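Local structure of acyl-CoA dehydrogenase family protein (Porphyromonas gingivalis, 2OKU) at residues R17-Y22 with M41-E46; Q58-F63 with F116-L121. The protein is the helical C-terminal domain of a protein that probably oxidises acyl-CoA thioesters with FAD as cofactor. All blocks are in the same frame, centred on the assembly; numbering follows the deposited sequence.

Contact 1. Residues R17-Y22 with M41-E46; sequences RIREEY and MTDRAE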
loop_
_atom_site.group_PDB
_atom_site.type_symbol
_atom_site.label_atom_id
_atom_site.label_comp_id
_atom_site.label_asym_id
_atom_site.label_seq_id
_atom_site.Cartn_x
_atom_site.Cartn_y
_atom_site.Cartn_z
ATOM N N ARG A 17 -8.752 -1.507 -15.315
ATOM C CA ARG A 17 -9.537 -1.007 -14.181
ATOM C C ARG A 17 -9.004 0.359 -13.677
ATOM O O ARG A 17 -9.788 1.302 -13.376
ATOM C CB ARG A 17 -9.608 -2.015 -13.026
ATOM C CG ARG A 17 -10.574 -1.511 -11.955
ATOM C CD ARG A 17 -10.954 -2.543 -10.943
ATOM N NE ARG A 17 -12.053 -2.015 -10.132
ATOM C CZ ARG A 17 -12.554 -2.615 -9.060
ATOM N NH1 ARG A 17 -12.080 -3.782 -8.650
ATOM N NH2 ARG A 17 -13.538 -2.029 -8.393
ATOM N N ILE A 18 -7.682 0.460 -13.599
ATOM C CA ILE A 18 -7.045 1.702 -13.235
ATOM C C ILE A 18 -7.498 2.822 -14.178
ATOM O O ILE A 18 -7.920 3.890 -13.728
ATOM C CB ILE A 18 -5.503 1.584 -13.290
ATOM C CG1 ILE A 18 -5.019 0.829 -12.024
ATOM C CG2 ILE A 18 -4.870 3.005 -13.441
ATOM C CD1 ILE A 18 -3.556 0.411 -12.057
ATOM N N ARG A 19 -7.423 2.580 -15.472
ATOM C CA ARG A 19 -7.707 3.632 -16.436
ATOM C C ARG A 19 -9.199 3.954 -16.549
ATOM O O ARG A 19 -9.581 5.121 -16.676
ATOM C CB ARG A 19 -7.131 3.268 -17.799
ATOM C CG ARG A 19 -5.643 3.337 -17.808
ATOM C CD ARG A 19 -5.068 2.687 -19.028
ATOM N NE ARG A 19 -3.635 2.831 -19.038
ATOM C CZ ARG A 19 -2.815 2.179 -19.853
ATOM N NH1 ARG A 19 -3.288 1.321 -20.745
ATOM N NH2 ARG A 19 -1.514 2.413 -19.772
ATOM N N GLU A 20 -10.029 2.919 -16.470
ATOM C CA GLU A 20 -11.467 3.043 -16.717
ATOM C C GLU A 20 -12.252 3.425 -15.464
ATOM O O GLU A 20 -13.294 4.070 -15.575
ATOM C CB GLU A 20 -12.014 1.745 -17.376
ATOM C CG GLU A 20 -11.425 1.499 -18.765
ATOM C CD GLU A 20 -11.617 0.056 -19.335
ATOM O OE1 GLU A 20 -12.471 -0.717 -18.860
ATOM O OE2 GLU A 20 -10.880 -0.291 -20.294
ATOM N N GLU A 21 -11.761 3.069 -14.278
ATOM C CA GLU A 21 -12.430 3.381 -13.020
ATOM C C GLU A 21 -11.601 4.295 -12.115
ATOM O O GLU A 21 -12.018 5.415 -11.805
ATOM C CB GLU A 21 -12.793 2.114 -12.238
ATOM C CG GLU A 21 -13.533 2.417 -10.940
ATOM C CD GLU A 21 -13.937 1.172 -10.136
ATOM O OE1 GLU A 21 -13.949 0.069 -10.707
ATOM O OE2 GLU A 21 -14.272 1.330 -8.936
ATOM N N TYR A 22 -10.451 3.819 -11.654
ATOM C CA TYR A 22 -9.749 4.569 -10.597
ATOM C C TYR A 22 -9.264 5.940 -11.074
ATOM O O TYR A 22 -9.344 6.930 -10.336
ATOM C CB TYR A 22 -8.583 3.782 -10.039
ATOM C CG TYR A 22 -8.904 2.449 -9.427
ATOM C CD1 TYR A 22 -10.132 2.191 -8.827
ATOM C CD2 TYR A 22 -7.953 1.426 -9.433
ATOM C CE1 TYR A 22 -10.412 0.948 -8.271
ATOM C CE2 TYR A 22 -8.222 0.192 -8.855
ATOM C CZ TYR A 22 -9.446 -0.043 -8.269
ATOM O OH TYR A 22 -9.701 -1.277 -7.698
HETATM N N MSE A 41 2.983 5.458 -13.216
HETATM C CA MSE A 41 3.333 4.094 -12.721
HETATM C C MSE A 41 2.566 2.990 -13.472
HETATM O O MSE A 41 3.103 1.899 -13.721
HETATM C CB MSE A 41 3.064 3.958 -11.220
HETATM C CG MSE A 41 3.961 4.817 -10.372
HETATM SE SE MSE A 41 3.445 4.757 -8.504
HETATM C CE MSE A 41 3.995 2.912 -8.154
ATOM N N THR A 42 1.313 3.274 -13.824
ATOM C CA THR A 42 0.485 2.336 -14.591
ATOM C C THR A 42 1.065 2.143 -16.010
ATOM O O THR A 42 1.272 1.011 -16.454
ATOM C CB THR A 42 -0.983 2.798 -14.638
ATOM O OG1 THR A 42 -1.440 3.064 -13.309
ATOM C CG2 THR A 42 -1.891 1.764 -15.303
ATOM N N ASP A 43 1.355 3.238 -16.697
ATOM C CA ASP A 43 1.986 3.162 -18.010
ATOM C C ASP A 43 3.332 2.413 -17.930
ATOM O O ASP A 43 3.650 1.655 -18.822
ATOM C CB ASP A 43 2.245 4.545 -18.607
ATOM C CG ASP A 43 0.970 5.362 -18.861
ATOM O OD1 ASP A 43 -0.146 4.812 -18.869
ATOM O OD2 ASP A 43 1.113 6.595 -19.042
ATOM N N ARG A 44 4.115 2.662 -16.875
ATOM C CA ARG A 44 5.421 1.990 -16.675
ATOM C C ARG A 44 5.256 0.476 -16.525
ATOM O O ARG A 44 6.003 -0.306 -17.132
ATOM C CB ARG A 44 6.133 2.542 -15.439
ATOM C CG ARG A 44 7.626 2.368 -15.411
ATOM C CD ARG A 44 8.245 3.755 -15.568
ATOM N NE ARG A 44 9.682 3.774 -15.809
ATOM C CZ ARG A 44 10.621 3.725 -14.882
ATOM N NH1 ARG A 44 10.305 3.589 -13.595
ATOM N NH2 ARG A 44 11.899 3.794 -15.264
ATOM N N ALA A 45 4.265 0.057 -15.741
ATOM C CA ALA A 45 3.957 -1.376 -15.609
ATOM C C ALA A 45 3.573 -2.016 -16.964
ATOM O O ALA A 45 4.101 -3.038 -17.326
ATOM C CB ALA A 45 2.830 -1.592 -14.569
ATOM N N GLU A 46 2.663 -1.379 -17.701
ATOM C CA GLU A 46 2.233 -1.860 -19.006
ATOM C C GLU A 46 3.428 -1.960 -19.944
ATOM O O GLU A 46 3.557 -2.933 -20.672
ATOM C CB GLU A 46 1.176 -0.916 -19.600
ATOM C CG GLU A 46 0.655 -1.309 -20.988
ATOM C CD GLU A 46 -0.385 -0.346 -21.498
ATOM O OE1 GLU A 46 -0.048 0.853 -21.650
ATOM O OE2 GLU A 46 -1.529 -0.783 -21.711
HETATM O O HOH W 1 -2.494 4.871 -17.170
#

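Contact 2. Residues Q58-F63 with F116-L121; sequences QELLDF and FRPEEL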
loop_
_atom_site.group_PDB
_atom_site.type_symbol
_atom_site.label_atom_id
_atom_site.label_comp_id
_atom_site.label_asym_id
_atom_site.label_seq_id
_atom_site.Cartn_x
_atom_site.Cartn_y
_atom_site.Cartn_z
ATOM N N GLN A 58 9.137 -17.718 -23.775
ATOM C CA GLN A 58 8.360 -18.265 -22.684
ATOM C C GLN A 58 9.163 -18.454 -21.399
ATOM O O GLN A 58 8.648 -18.219 -20.303
ATOM C CB GLN A 58 7.717 -19.599 -23.067
ATOM C CG GLN A 58 6.764 -20.113 -21.974
ATOM C CD GLN A 58 5.692 -19.081 -21.596
ATOM O OE1 GLN A 58 4.921 -18.642 -22.458
ATOM N NE2 GLN A 58 5.655 -18.672 -20.306
ATOM N N GLU A 59 10.417 -18.885 -21.524
ATOM C CA GLU A 59 11.276 -19.027 -20.358
ATOM C C GLU A 59 11.500 -17.700 -19.640
ATOM O O GLU A 59 11.467 -17.644 -18.423
ATOM C CB GLU A 59 12.638 -19.601 -20.747
ATOM C CG GLU A 59 12.560 -21.035 -21.186
ATOM C CD GLU A 59 12.000 -21.942 -20.112
ATOM O OE1 GLU A 59 12.330 -21.749 -18.922
ATOM O OE2 GLU A 59 11.223 -22.857 -20.462
ATOM N N LEU A 60 11.749 -16.656 -20.415
ATOM C CA LEU A 60 11.928 -15.312 -19.881
ATOM C C LEU A 60 10.666 -14.860 -19.163
ATOM O O LEU A 60 10.741 -14.323 -18.068
ATOM C CB LEU A 60 12.279 -14.319 -20.987
ATOM C CG LEU A 60 12.594 -12.883 -20.517
ATOM C CD1 LEU A 60 13.857 -12.818 -19.639
ATOM C CD2 LEU A 60 12.748 -11.989 -21.714
ATOM N N LEU A 61 9.502 -15.077 -19.778
ATOM C CA LEU A 61 8.241 -14.649 -19.153
ATOM C C LEU A 61 8.050 -15.358 -17.840
ATOM O O LEU A 61 7.678 -14.762 -16.871
ATOM C CB LEU A 61 7.035 -14.912 -20.073
ATOM C CG LEU A 61 5.653 -14.542 -19.514
ATOM C CD1 LEU A 61 5.601 -13.047 -19.119
ATOM C CD2 LEU A 61 4.549 -14.867 -20.536
ATOM N N ASP A 62 8.288 -16.665 -17.814
ATOM C CA ASP A 62 8.168 -17.426 -16.592
ATOM C C ASP A 62 9.122 -16.921 -15.505
ATOM O O ASP A 62 8.767 -16.831 -14.324
ATOM C CB ASP A 62 8.456 -18.905 -16.884
ATOM C CG ASP A 62 7.410 -19.536 -17.769
ATOM O OD1 ASP A 62 6.289 -18.972 -17.905
ATOM O OD2 ASP A 62 7.710 -20.600 -18.353
ATOM N N PHE A 63 10.347 -16.596 -15.907
ATOM C CA PHE A 63 11.367 -16.096 -14.964
ATOM C C PHE A 63 10.986 -14.717 -14.367
ATOM O O PHE A 63 11.209 -14.453 -13.183
ATOM C CB PHE A 63 12.711 -16.011 -15.685
ATOM C CG PHE A 63 13.796 -15.446 -14.856
ATOM C CD1 PHE A 63 14.343 -16.177 -13.803
ATOM C CD2 PHE A 63 14.288 -14.169 -15.122
ATOM C CE1 PHE A 63 15.368 -15.630 -13.017
ATOM C CE2 PHE A 63 15.299 -13.610 -14.342
ATOM C CZ PHE A 63 15.848 -14.336 -13.291
ATOM N N PHE A 116 18.349 -7.301 -17.909
ATOM C CA PHE A 116 18.542 -8.742 -17.821
ATOM C C PHE A 116 18.804 -9.344 -19.200
ATOM O O PHE A 116 18.080 -9.089 -20.141
ATOM C CB PHE A 116 17.324 -9.405 -17.161
ATOM C CG PHE A 116 17.491 -10.874 -16.934
ATOM C CD1 PHE A 116 18.260 -11.338 -15.880
ATOM C CD2 PHE A 116 16.898 -11.798 -17.783
ATOM C CE1 PHE A 116 18.442 -12.723 -15.668
ATOM C CE2 PHE A 116 17.066 -13.185 -17.570
ATOM C CZ PHE A 116 17.840 -13.635 -16.514
ATOM N N ARG A 117 19.853 -10.143 -19.320
ATOM C CA ARG A 117 20.144 -10.818 -20.590
ATOM C C ARG A 117 19.487 -12.202 -20.579
ATOM O O ARG A 117 19.795 -13.014 -19.706
ATOM C CB ARG A 117 21.654 -10.946 -20.782
ATOM C CG ARG A 117 22.460 -9.642 -20.576
ATOM C CD ARG A 117 23.937 -9.808 -21.009
ATOM N NE ARG A 117 24.020 -10.554 -22.275
ATOM C CZ ARG A 117 24.389 -11.834 -22.410
ATOM N NH1 ARG A 117 24.770 -12.565 -21.352
ATOM N NH2 ARG A 117 24.395 -12.387 -23.623
ATOM N N PRO A 118 18.565 -12.478 -21.522
ATOM C CA PRO A 118 17.841 -13.756 -21.592
ATOM C C PRO A 118 18.746 -14.999 -21.680
ATOM O O PRO A 118 18.381 -16.066 -21.181
ATOM C CB PRO A 118 17.010 -13.598 -22.857
ATOM C CG PRO A 118 16.746 -12.137 -22.903
ATOM C CD PRO A 118 18.074 -11.549 -22.555
ATOM N N GLU A 119 19.929 -14.808 -22.260
ATOM C CA GLU A 119 20.990 -15.818 -22.322
ATOM C C GLU A 119 21.436 -16.338 -20.939
ATOM O O GLU A 119 22.079 -17.394 -20.839
ATOM C CB GLU A 119 22.216 -15.241 -23.068
ATOM C CG GLU A 119 21.939 -14.774 -24.517
ATOM C CD GLU A 119 21.009 -13.541 -24.616
ATOM O OE1 GLU A 119 21.113 -12.635 -23.754
ATOM O OE2 GLU A 119 20.161 -13.496 -25.550
ATOM N N GLU A 120 21.130 -15.584 -19.887
ATOM C CA GLU A 120 21.418 -15.990 -18.517
ATOM C C GLU A 120 20.622 -17.219 -18.097
ATOM O O GLU A 120 21.014 -17.901 -17.162
ATOM C CB GLU A 120 21.096 -14.858 -17.538
ATOM C CG GLU A 120 21.897 -13.569 -17.772
ATOM C CD GLU A 120 23.025 -13.371 -16.793
ATOM O OE1 GLU A 120 23.528 -14.366 -16.232
ATOM O OE2 GLU A 120 23.385 -12.202 -16.554
ATOM N N LEU A 121 19.491 -17.480 -18.755
ATOM C CA LEU A 121 18.629 -18.592 -18.370
ATOM C C LEU A 121 19.025 -19.887 -19.074
ATOM O O LEU A 121 19.578 -19.850 -20.164
ATOM C CB LEU A 121 17.165 -18.243 -18.663
ATOM C CG LEU A 121 16.619 -17.037 -17.909
ATOM C CD1 LEU A 121 15.157 -16.752 -18.350
ATOM C CD2 LEU A 121 16.709 -17.247 -16.381
#

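Contact 1. Residues R17-Y22 with M41-E46
Thr42, the first residue of 41-46 to touch 17-22, meets Ile18 tip to tip. The CG2 methyl of Ile18 lies 3.4 Å from Thr42 OG1, and Ile18 CG2 and CD1 both also touch Thr42 CG2. With Thr42 OG1 beside its own backbone N (chi1 -52°), the hydroxyl can bond to Leu38 O one turn back, while both OG1 and CG2 of Thr42 pack against the Ile18 methyls. His79 of helix 58-87 touches both side chains. One residue on, Asp43 offers OD1 to Arg19 NH2 at 2.9 Å, received on the anti side of the carboxylate. A water doubles this link, accepting from Arg19 NE at 3.0 Å and donating to Asp43 OD1. Glu46, one turn later, is gripped end-on: Arg19 NH2 gives a nearly straight bond to Glu46 OE1 (2.8 Å) and Arg19 NH1 binds Glu46 OE2 (2.9 Å). The groups are not coplanar. Their planes stand 63° apart, and both nitrogens approach from above the carboxylate. Arg19, Asp43 and Glu46 form a salt-bridge network that ties two roughly antiparallel helices (153°) of the all-helical acyl-CoA dehydrogenase C-terminal domain, the extended Arg19 bridging the gap. Its three guanidinium nitrogens are thus all engaged, which fixes the rotation of the group, and its one positive charge probably eases the repulsion between two carboxylates on the same helix.

Contact 2. Residues Q58-F63 with F116-L121
Phe63 and Phe116 form the aromatic part of this contact, an offset stack with centroids 4.7 Å apart and planes tilted by 24°. The overlap is partial: CE2 of Phe63 sits over the rim of the Phe116 face, 3.3 Å from Phe116 CZ. In both, CG lies anti to the backbone N (Phe63 chi1 177°, Phe116 chi1 -175°), which carries each ring out from its own backbone to meet the other from the opposite direction. A CH-pi contact adds to the stack, with Leu121 CD2 over a face of the Phe63 ring, 3.8 Å from its centroid and on the same side as Phe116. Aliphatic packing makes up the rest. Leu60 divides its branches: Leu60 CD1 meets Phe116 CD2 at the ring edge (3.7 Å), and Leu60 CD2 reaches Pro118 CG (4.2 Å). The other methyl of Leu121, CD1, lies against Phe63 CB and the first helical turn, 3.8 Å from Glu59 O. The short 3-10 segment 118-120 turns the chain between Phe116 and Leu121, bringing both to the start of helix 58-87. No hydrogen bond or salt bridge crosses the contact, so the C-terminal tail is held here by dispersion and burial of apolar surface.

From the N terminus, the chain runs through short helices to helix 13-22, crosses a loop and enters helix 32-53, where contact 1 closes a loop with 18 residues between its segments. Helix 58-87 follows after a short turn, and its first turns meet 116-121, the loop that follows helix 92-115: contact 2 closes a second, longer loop of 52 residues, mostly helix. The two loops are in series, neither nested nor crossed. Their centres lie 25 Å apart, with about 10 Å between nearest atoms. Contact 1 ties helix 13-22 to helix 32-53, mainly through charge, whereas contact 2 fastens the C-terminal tail on the N-terminal turns of helix 58-87 by apolar packing.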